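Local coordinates for metallo-beta-lactamase domain-containing protein (Thermotoga maritima, PDB 3H3E) that is of unknown precise function but binds zinc and probably acts as a metal-dependent hydrolase of the metallo-beta-lactamase superfamily, at residues H69-H74 and D94-G99; G184-L189 and E218-A223; G205-L210 and D244-E249. The protein carries 2 engineered substitutions. All blocks are in the same frame, centred on the assembly; numbering follows the deposited sequence.

Overall arrangement
Following the chain from the N terminus, interaction 1 closes first: 69-74, the zinc-binding loop, meets strand 95-98 after a 19-residue excursion. Interactions 2 and 3 come later in series, their centres about 23 and 22 Å from its centre. These two cross, because their segments alternate along the chain as 184-189, 205-210, 218-223 and 244-249. Their centres are about 10 Å apart and they touch: Ile185 packs on Phe207, and Ile220 on Leu209. Interaction 2 pairs helices 185-193 and 214-226, whereas interaction 3 ties the loop after strand 200-204 to helix 240-249. Together they join consecutive helices and a connecting loop beside the sheet containing strands 173-178, 200-204 and 231-235.

Interaction 1. Residues H69-H74 and D94-G99; sequences HGHYDH and DQKYSG. With ZN (zinc ion), chain B.
His71 and Lys96 form the closest backbone pair, with His71 CA 6.8 Å from Lys96 CA, where the loop entering helix 72-75 passes strand 95-98. The sequence His69-Gly-His-Tyr-Asp-His74 is the HxHxDH signature of the metallo-beta-lactamase fold, and its first two histidines hold the zinc ion. His69 NE2 lies 2.3 Å from the zinc and His71 ND1 2.2 Å from it, while His182 supplies the third protein ligand. The two imidazoles thus use different ring nitrogens.

The aliphatic chain of Lys96 packs against this loop. Its CB points toward 69-74 and the chain runs extended through chi2 and chi3, crossing the His71 side chain at about a right angle. Lys96 CD sits 3.9 Å from the centroid of the His71 ring and 26° off its normal, a CH-pi contact over one face, displaced to the CD2 and NE2 rim. The ammonium end instead turns aside at chi4 (-68°) and forms salt bridges with Asp158 and Asp162. Asp162 also accepts a hydrogen bond from Gly70 N, so one carboxylate connects the lysine to the metal-binding loop and probably helps position it.

Asp73 and His74, with His236, may correspond to the second metal site of dinuclear relatives; no metal is modelled there. His71 occupies the N-cap position of the helix, and His74 N donates to His71 O at 3.0 Å. Beyond the CH-pi contact, Lys96 CE rests 3.8 Å from Gly70 N.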
# COMPACT_ATOMS: atom_id res chain seq x y z
N HIS A 69 -3.95 -3.55 -4.03
CA HIS A 69 -4.95 -3.39 -5.08
C HIS A 69 -4.40 -3.95 -6.40
O HIS A 69 -3.19 -4.15 -6.54
CB HIS A 69 -5.42 -1.93 -5.20
CG HIS A 69 -4.35 -0.96 -5.62
ND1 HIS A 69 -3.17 -0.81 -4.93
CD2 HIS A 69 -4.30 -0.08 -6.64
CE1 HIS A 69 -2.43 0.11 -5.53
NE2 HIS A 69 -3.09 0.57 -6.57
N GLY A 70 -5.27 -4.25 -7.35
CA GLY A 70 -4.84 -4.91 -8.57
C GLY A 70 -4.29 -4.05 -9.69
O GLY A 70 -4.59 -4.30 -10.85
N HIS A 71 -3.49 -3.04 -9.37
CA HIS A 71 -2.73 -2.31 -10.38
C HIS A 71 -1.40 -3.01 -10.71
O HIS A 71 -0.81 -3.67 -9.85
CB HIS A 71 -2.43 -0.89 -9.92
CG HIS A 71 -3.44 0.11 -10.36
ND1 HIS A 71 -3.81 1.19 -9.58
CD2 HIS A 71 -4.17 0.20 -11.49
CE1 HIS A 71 -4.72 1.90 -10.22
NE2 HIS A 71 -4.95 1.32 -11.39
N TYR A 72 -0.95 -2.83 -11.94
CA TYR A 72 0.28 -3.44 -12.46
C TYR A 72 1.53 -3.15 -11.61
O TYR A 72 2.37 -4.01 -11.44
CB TYR A 72 0.53 -2.96 -13.90
CG TYR A 72 1.00 -1.53 -13.98
CD1 TYR A 72 2.33 -1.23 -14.19
CD2 TYR A 72 0.12 -0.49 -13.79
CE1 TYR A 72 2.78 0.08 -14.23
CE2 TYR A 72 0.54 0.82 -13.82
CZ TYR A 72 1.87 1.10 -14.05
OH TYR A 72 2.29 2.41 -14.09
N ASP A 73 1.65 -1.93 -11.08
CA ASP A 73 2.82 -1.51 -10.32
C ASP A 73 2.82 -2.06 -8.89
O ASP A 73 3.74 -1.79 -8.12
CB ASP A 73 3.00 0.03 -10.32
CG ASP A 73 1.76 0.78 -9.83
OD1 ASP A 73 0.67 0.45 -10.30
OD2 ASP A 73 1.87 1.70 -8.97
N HIS A 74 1.79 -2.82 -8.53
CA HIS A 74 1.69 -3.41 -7.19
C HIS A 74 1.62 -4.92 -7.24
O HIS A 74 2.13 -5.60 -6.37
CB HIS A 74 0.50 -2.82 -6.42
CG HIS A 74 0.62 -1.34 -6.23
ND1 HIS A 74 0.93 -0.78 -5.01
CD2 HIS A 74 0.54 -0.32 -7.11
CE1 HIS A 74 1.00 0.54 -5.15
NE2 HIS A 74 0.77 0.84 -6.42
N ASP A 94 -10.88 -7.80 -11.50
CA ASP A 94 -11.45 -6.99 -12.57
C ASP A 94 -10.34 -6.23 -13.25
O ASP A 94 -9.36 -5.86 -12.62
CB ASP A 94 -12.49 -6.02 -12.02
CG ASP A 94 -13.66 -6.73 -11.38
OD1 ASP A 94 -13.90 -7.90 -11.73
OD2 ASP A 94 -14.35 -6.12 -10.54
N GLN A 95 -10.47 -6.00 -14.54
CA GLN A 95 -9.36 -5.48 -15.32
C GLN A 95 -9.33 -3.97 -15.28
O GLN A 95 -10.26 -3.31 -15.72
CB GLN A 95 -9.38 -6.04 -16.75
CG GLN A 95 -8.93 -7.53 -16.84
CD GLN A 95 -7.67 -7.88 -16.00
OE1 GLN A 95 -6.89 -7.00 -15.60
NE2 GLN A 95 -7.47 -9.17 -15.74
N LYS A 96 -8.26 -3.43 -14.73
CA LYS A 96 -8.19 -2.01 -14.42
C LYS A 96 -7.63 -1.21 -15.58
O LYS A 96 -6.65 -1.61 -16.20
CB LYS A 96 -7.33 -1.78 -13.19
CG LYS A 96 -7.96 -2.23 -11.88
CD LYS A 96 -7.27 -1.54 -10.71
CE LYS A 96 -7.71 -2.10 -9.37
NZ LYS A 96 -9.12 -1.77 -9.09
N TYR A 97 -8.26 -0.07 -15.85
CA TYR A 97 -7.77 0.87 -16.85
C TYR A 97 -7.47 2.22 -16.23
O TYR A 97 -8.06 2.61 -15.23
CB TYR A 97 -8.76 1.04 -17.99
CG TYR A 97 -8.77 -0.13 -18.94
CD1 TYR A 97 -9.41 -1.32 -18.62
CD2 TYR A 97 -8.12 -0.05 -20.17
CE1 TYR A 97 -9.41 -2.39 -19.49
CE2 TYR A 97 -8.12 -1.11 -21.05
CZ TYR A 97 -8.76 -2.28 -20.71
OH TYR A 97 -8.75 -3.33 -21.59
N SER A 98 -6.52 2.91 -16.82
CA SER A 98 -6.18 4.24 -16.36
C SER A 98 -6.21 5.16 -17.56
O SER A 98 -5.22 5.31 -18.27
CB SER A 98 -4.82 4.23 -15.70
OG SER A 98 -4.55 5.52 -15.21
N GLY A 99 -7.35 5.79 -17.79
CA GLY A 99 -7.60 6.42 -19.06
C GLY A 99 -7.92 5.29 -20.02
O GLY A 99 -8.77 4.44 -19.73
ZN ZN B . -2.76 2.31 -8.02

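Interaction 2. Residues G184-L189 and E218-A223; sequences GIDNIL and EKIVKA
Ile185 and Asp186, in the first turn of helix 185-193, meet Ile220 and Ala223 of helix 214-226. The short helical segments run nearly parallel, with their axes 9.5 Å apart at closest approach and inclined by 22°. Asp186 and Ile220 are nearest in the backbone, their CA atoms 5.7 Å apart.

The apolar contact is made by the branched methyls. Ile185 CG2 lies 3.5 Å from Ile220 CG2, the two side chains crossing at about a right angle. Placing CG1 of Ile185 anti to the backbone N (chi1 -177°) leaves CG2 to face the neighbouring helix, while CG1 leads off toward Phe207. One turn after Ile220, Ala223 CB meets Asp186 CB at 4.1 Å.

The acidic residue contributes a second, mixed contact. With Asp186 CG between the backbone N and the carbonyl carbon (chi1 58°), the carboxylate comes against Ile220, Asp186 CG lying 3.9 Å from Ile220 CG1. Its polar atoms find partners outside this helix pair: OD1 is in a salt bridge with Lys141. No hydrogen bond joins the two segments, so the contact between them is van der Waals packing, with 193 Å² of surface buried in total.

These helices belong to consecutive beta-alpha-beta connections of the parallel part of the sheet, linking strand 173-178 to 200-204 and then 200-204 to 231-235. Ile185 and Ile188 rest on Thr178 of strand 173-178, and Phe224, farther along helix 214-226, also touches Ile185 and Leu189. Helix 214-226 in turn meets helix 240-249 through Val221, which touches Ile245 and Phe246.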
# COMPACT_ATOMS: atom_id res chain seq x y z
N GLY A 184 -8.52 7.24 -0.37
CA GLY A 184 -8.19 8.36 0.50
C GLY A 184 -7.45 7.94 1.76
O GLY A 184 -7.95 7.13 2.52
N ILE A 185 -6.25 8.46 1.97
CA ILE A 185 -5.43 8.01 3.10
C ILE A 185 -6.08 8.43 4.40
O ILE A 185 -6.00 7.71 5.40
CB ILE A 185 -3.99 8.52 3.01
CG1 ILE A 185 -3.15 7.97 4.16
CG2 ILE A 185 -3.97 10.02 3.05
CD1 ILE A 185 -3.25 6.53 4.39
N ASP A 186 -6.76 9.57 4.37
CA ASP A 186 -7.58 10.01 5.49
C ASP A 186 -8.77 9.08 5.78
O ASP A 186 -9.02 8.74 6.93
CB ASP A 186 -8.05 11.46 5.31
CG ASP A 186 -8.85 11.70 4.02
OD1 ASP A 186 -8.65 10.98 3.02
OD2 ASP A 186 -9.68 12.64 4.01
N ASN A 187 -9.49 8.67 4.74
CA ASN A 187 -10.58 7.70 4.92
C ASN A 187 -10.06 6.40 5.48
O ASN A 187 -10.71 5.75 6.29
CB ASN A 187 -11.29 7.45 3.59
CG ASN A 187 -12.20 8.58 3.22
OD1 ASN A 187 -12.79 9.20 4.09
ND2 ASN A 187 -12.29 8.88 1.93
N ILE A 188 -8.87 6.05 5.03
CA ILE A 188 -8.24 4.81 5.43
C ILE A 188 -7.94 4.86 6.91
O ILE A 188 -8.20 3.91 7.63
CB ILE A 188 -6.99 4.54 4.59
CG1 ILE A 188 -7.41 4.11 3.18
CG2 ILE A 188 -6.12 3.51 5.26
CD1 ILE A 188 -6.29 3.99 2.17
N LEU A 189 -7.42 5.99 7.38
CA LEU A 189 -7.02 6.11 8.78
C LEU A 189 -8.23 6.19 9.71
O LEU A 189 -8.23 5.60 10.78
CB LEU A 189 -6.13 7.33 8.99
CG LEU A 189 -4.74 7.26 8.35
CD1 LEU A 189 -3.94 8.48 8.73
CD2 LEU A 189 -4.03 6.02 8.81
N GLU A 218 -3.84 19.47 2.62
CA GLU A 218 -3.77 20.02 3.97
C GLU A 218 -4.83 19.41 4.87
O GLU A 218 -4.57 19.09 6.02
CB GLU A 218 -3.90 21.54 3.92
CG GLU A 218 -2.82 22.19 3.08
CD GLU A 218 -2.83 23.70 3.16
OE1 GLU A 218 -3.72 24.25 3.86
OE2 GLU A 218 -1.96 24.34 2.52
N LYS A 219 -6.02 19.24 4.32
CA LYS A 219 -7.11 18.58 5.01
C LYS A 219 -6.67 17.17 5.46
O LYS A 219 -7.09 16.67 6.51
CB LYS A 219 -8.30 18.49 4.06
CG LYS A 219 -9.63 18.98 4.62
CD LYS A 219 -10.17 18.07 5.73
CE LYS A 219 -11.27 18.78 6.55
NZ LYS A 219 -10.75 19.82 7.50
N ILE A 220 -5.81 16.53 4.66
CA ILE A 220 -5.34 15.19 4.95
C ILE A 220 -4.30 15.23 6.07
O ILE A 220 -4.41 14.49 7.05
CB ILE A 220 -4.76 14.52 3.69
CG1 ILE A 220 -5.90 13.97 2.83
CG2 ILE A 220 -3.79 13.39 4.05
CD1 ILE A 220 -5.46 13.59 1.44
N VAL A 221 -3.32 16.12 5.93
CA VAL A 221 -2.33 16.32 6.98
C VAL A 221 -3.02 16.64 8.30
O VAL A 221 -2.60 16.17 9.36
CB VAL A 221 -1.39 17.45 6.66
CG1 VAL A 221 -0.42 17.65 7.80
CG2 VAL A 221 -0.64 17.15 5.35
N LYS A 222 -4.08 17.43 8.23
CA LYS A 222 -4.89 17.77 9.39
C LYS A 222 -5.41 16.50 10.05
O LYS A 222 -5.37 16.39 11.28
CB LYS A 222 -6.04 18.69 8.99
CG LYS A 222 -6.91 19.20 10.12
CD LYS A 222 -8.28 19.68 9.59
CE LYS A 222 -9.17 20.30 10.68
NZ LYS A 222 -8.95 21.78 10.87
N ALA A 223 -5.87 15.53 9.26
CA ALA A 223 -6.36 14.26 9.81
C ALA A 223 -5.26 13.46 10.49
O ALA A 223 -5.46 12.90 11.56
CB ALA A 223 -7.03 13.40 8.74

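Interaction 3. Residues G205-L210 and D244-E249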
# COMPACT_ATOMS: atom_id res chain seq x y z
N GLY A 205 3.72 4.24 3.11
CA GLY A 205 3.21 3.80 1.82
C GLY A 205 2.82 4.96 0.94
O GLY A 205 3.08 6.10 1.29
N GLY A 206 2.18 4.67 -0.19
CA GLY A 206 1.80 5.72 -1.13
C GLY A 206 0.43 6.29 -0.86
O GLY A 206 -0.50 5.55 -0.55
N PHE A 207 0.29 7.61 -1.00
CA PHE A 207 -0.96 8.30 -0.68
C PHE A 207 -1.67 8.90 -1.90
O PHE A 207 -2.78 9.41 -1.78
CB PHE A 207 -0.77 9.40 0.38
CG PHE A 207 -0.05 8.95 1.64
CD1 PHE A 207 -0.06 7.62 2.03
CD2 PHE A 207 0.62 9.85 2.43
CE1 PHE A 207 0.61 7.21 3.17
CE2 PHE A 207 1.28 9.45 3.57
CZ PHE A 207 1.27 8.13 3.94
N HIS A 208 -1.02 8.85 -3.05
CA HIS A 208 -1.61 9.30 -4.31
C HIS A 208 -2.10 10.73 -4.27
O HIS A 208 -3.27 11.01 -4.50
CB HIS A 208 -2.75 8.37 -4.75
CG HIS A 208 -2.96 8.38 -6.24
ND1 HIS A 208 -2.12 7.73 -7.12
CD2 HIS A 208 -3.92 8.98 -7.00
CE1 HIS A 208 -2.55 7.92 -8.35
NE2 HIS A 208 -3.63 8.68 -8.31
N LEU A 209 -1.18 11.65 -4.04
CA LEU A 209 -1.55 13.04 -3.87
C LEU A 209 -1.07 13.97 -4.97
O LEU A 209 -1.13 15.19 -4.83
CB LEU A 209 -1.09 13.51 -2.50
CG LEU A 209 -1.83 12.74 -1.42
CD1 LEU A 209 -1.28 13.05 -0.04
CD2 LEU A 209 -3.33 13.03 -1.49
N LEU A 210 -0.61 13.39 -6.08
CA LEU A 210 -0.12 14.15 -7.22
C LEU A 210 -1.19 14.95 -7.94
O LEU A 210 -0.92 16.01 -8.51
CB LEU A 210 0.59 13.22 -8.20
CG LEU A 210 2.06 12.97 -7.88
CD1 LEU A 210 2.70 12.07 -8.93
CD2 LEU A 210 2.80 14.29 -7.78
N ASP A 244 6.15 17.98 0.81
CA ASP A 244 6.57 19.28 1.32
C ASP A 244 5.53 19.83 2.28
O ASP A 244 5.87 20.40 3.31
CB ASP A 244 6.81 20.29 0.18
CG ASP A 244 8.16 20.10 -0.51
OD1 ASP A 244 8.96 19.23 -0.08
OD2 ASP A 244 8.42 20.82 -1.50
N ILE A 245 4.26 19.64 1.94
CA ILE A 245 3.17 20.07 2.83
C ILE A 245 3.18 19.29 4.15
O ILE A 245 3.03 19.88 5.22
CB ILE A 245 1.80 19.95 2.15
CG1 ILE A 245 1.69 20.97 1.01
CG2 ILE A 245 0.69 20.13 3.17
CD1 ILE A 245 0.44 20.82 0.17
N PHE A 246 3.37 17.97 4.07
CA PHE A 246 3.56 17.14 5.26
C PHE A 246 4.71 17.69 6.10
O PHE A 246 4.55 17.89 7.30
CB PHE A 246 3.83 15.67 4.92
CG PHE A 246 2.59 14.80 4.89
CD1 PHE A 246 2.25 14.02 5.98
CD2 PHE A 246 1.80 14.72 3.75
CE1 PHE A 246 1.12 13.20 5.95
CE2 PHE A 246 0.67 13.90 3.71
CZ PHE A 246 0.33 13.15 4.82
N LYS A 247 5.85 17.94 5.49
CA LYS A 247 7.01 18.42 6.25
C LYS A 247 6.75 19.74 6.98
O LYS A 247 7.31 19.98 8.06
CB LYS A 247 8.28 18.52 5.38
CG LYS A 247 8.78 17.18 4.82
CD LYS A 247 10.30 17.19 4.63
CE LYS A 247 10.84 15.92 3.94
NZ LYS A 247 11.18 16.13 2.49
N ARG A 248 5.90 20.59 6.42
CA ARG A 248 5.68 21.92 7.00
C ARG A 248 4.44 22.02 7.89
O ARG A 248 4.26 23.02 8.58
CB ARG A 248 5.64 23.01 5.92
CG ARG A 248 4.25 23.31 5.39
CD ARG A 248 4.11 24.73 4.84
NE ARG A 248 2.79 24.94 4.24
CZ ARG A 248 2.56 25.05 2.93
NH1 ARG A 248 3.57 25.00 2.07
NH2 ARG A 248 1.32 25.24 2.49
N GLU A 249 3.58 21.01 7.88
CA GLU A 249 2.34 21.08 8.65
C GLU A 249 2.07 19.89 9.57
O GLU A 249 1.29 19.98 10.51
CB GLU A 249 1.16 21.29 7.71
CG GLU A 249 1.15 22.67 7.08
CD GLU A 249 -0.09 22.93 6.27
OE1 GLU A 249 -1.00 22.09 6.32
OE2 GLU A 249 -0.14 23.98 5.58
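The rings of Phe207 and Phe246 meet obliquely, their centroids 5.9 Å apart and their planes inclined by 40°. The corner carbon Phe246 CZ makes the contact, lying 4.0 Å from Phe207 CE2 and nearly as close to CD2. At the edge of the Phe246 ring, and near its plane, comes Leu209 CD1, which is 4.3 Å from Phe246 CE2; Phe224 of helix 214-226 is a separate edge-to-face partner of Phe246.

The loop leaves strand 200-204, turning a corner at Gly205, and begins the beta-alpha-beta crossover that runs through helix 214-226 to strand 231-235 in the metallo-beta-lactamase fold. The CB atoms of Phe207 and Leu209 both point toward helix 240-249, whereas the intervening His208 departs from them to meet the ring of the zinc ligand His182. Phe207 CG stands beside its own backbone N, anti to the carbonyl carbon (chi1 -52°), which directs the ring toward the helix, and the turn about chi2 (-25°) presents its CD2-CE2 side to Phe246. Within 244-249 the contact is made by Phe246; Leu209 also touches Ala242 earlier in the helix. Thr238 holds the loop through its hydroxyl oxygen, hydrogen-bonded to Phe207 N, and through a backbone bond with Leu209, while Val232 of strand 231-235 touches both rings.

Only 93 Å² is buried between the segments, and no hydrogen bond or salt bridge crosses. Three buried hydrocarbon side chains make a contact that is apolar and modest in area, consistent with dispersion and the exclusion of water.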